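Local coordinates for ABC transporter, substrate binding protein (Mannopine) (Agrobacterium fabrum, PDB 5L9S) that serves as a periplasmic solute-binding protein of an ABC transporter, probably capturing the opine mannopine for import, here in its open unliganded form, at residues A244-R247 and E248-L251. Sequence-based numbering, arbitrary orientation.
Sequences APNR and ENAL
Asn-246 O receives the amide of Ala-250, N to O 2.9 Å, and so starts the i to i+4 ladder of helix 247-258. One residue on, Leu-251 N reaches Arg-247 O at 3.1 Å. This first turn illustrates how a chain passes from loop to helix. Asn-246 occupies the N-cap position, yet its side chain makes no capping bond; its backbone N is instead hydrogen-bonded to Asp-60 OD1, while its CB rests 4.2 Å from Asn-249 CB. The Ala-250 methyl points back toward the preceding residues, with CB 3.4 Å from Asn-246 O, and also touches Val-5 and Leu-240, which seats the helix start against strands 4-9 and 224-240.

Arg-247 sends CG anti to its amide nitrogen (chi1 -154°), and a bend at chi3 brings the guanidinium over Leu-251. There the CD1 methyl lies against one face of the flat group, offset toward its rim, 3.6 Å from NH2. NH1 forms a salt bridge with Glu-79. Methyl and carboxylate thus meet different parts of one guanidinium: the methyl probably limits how far the group can tilt on that face, and the ionic bond ties the helix start to Glu-79.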
# COMPACT_ATOMS: atom_id res chain seq x y z
N ALA A 244 -4.86 -3.54 -24.95
CA ALA A 244 -4.68 -2.09 -24.98
C ALA A 244 -4.36 -1.61 -26.42
O ALA A 244 -3.67 -2.33 -27.15
CB ALA A 244 -3.56 -1.72 -24.04
N PRO A 245 -4.86 -0.42 -26.87
CA PRO A 245 -4.54 0.03 -28.24
C PRO A 245 -3.04 0.20 -28.52
O PRO A 245 -2.55 -0.23 -29.57
CB PRO A 245 -5.32 1.34 -28.39
CG PRO A 245 -5.64 1.78 -27.03
CD PRO A 245 -5.73 0.55 -26.17
N ASN A 246 -2.31 0.82 -27.57
CA ASN A 246 -0.87 1.11 -27.61
C ASN A 246 -0.11 0.21 -26.62
O ASN A 246 0.68 0.71 -25.81
CB ASN A 246 -0.63 2.60 -27.31
CG ASN A 246 -1.64 3.55 -27.93
OD1 ASN A 246 -2.71 3.80 -27.37
ND2 ASN A 246 -1.29 4.15 -29.05
N ARG A 247 -0.33 -1.12 -26.71
CA ARG A 247 0.25 -2.17 -25.86
C ARG A 247 1.78 -2.05 -25.66
O ARG A 247 2.25 -2.04 -24.52
CB ARG A 247 -0.11 -3.57 -26.43
CG ARG A 247 -0.13 -4.69 -25.38
CD ARG A 247 0.14 -6.07 -25.96
NE ARG A 247 1.56 -6.29 -26.22
CZ ARG A 247 2.32 -7.20 -25.60
NH1 ARG A 247 1.80 -8.01 -24.70
NH2 ARG A 247 3.61 -7.30 -25.89
N GLU A 248 2.52 -1.93 -26.78
CA GLU A 248 3.98 -1.82 -26.84
C GLU A 248 4.50 -0.60 -26.10
O GLU A 248 5.39 -0.71 -25.25
CB GLU A 248 4.47 -1.85 -28.32
CG GLU A 248 3.44 -1.46 -29.38
CD GLU A 248 3.30 -2.38 -30.59
OE1 GLU A 248 4.33 -2.62 -31.27
OE2 GLU A 248 2.16 -2.80 -30.89
N ASN A 249 3.90 0.57 -26.39
CA ASN A 249 4.22 1.86 -25.80
C ASN A 249 3.90 1.88 -24.32
O ASN A 249 4.61 2.52 -23.56
CB ASN A 249 3.43 2.97 -26.49
CG ASN A 249 3.95 3.39 -27.84
OD1 ASN A 249 5.13 3.23 -28.19
ND2 ASN A 249 3.08 4.03 -28.59
N ALA A 250 2.81 1.19 -23.92
CA ALA A 250 2.39 1.10 -22.53
C ALA A 250 3.41 0.31 -21.71
O ALA A 250 3.70 0.70 -20.58
CB ALA A 250 1.03 0.44 -22.44
N LEU A 251 4.01 -0.74 -22.31
CA LEU A 251 5.04 -1.56 -21.67
C LEU A 251 6.40 -0.84 -21.57
O LEU A 251 7.20 -1.14 -20.68
CB LEU A 251 5.18 -2.92 -22.36
CG LEU A 251 4.00 -3.90 -22.20
CD1 LEU A 251 4.19 -5.10 -23.06
CD2 LEU A 251 3.81 -4.32 -20.74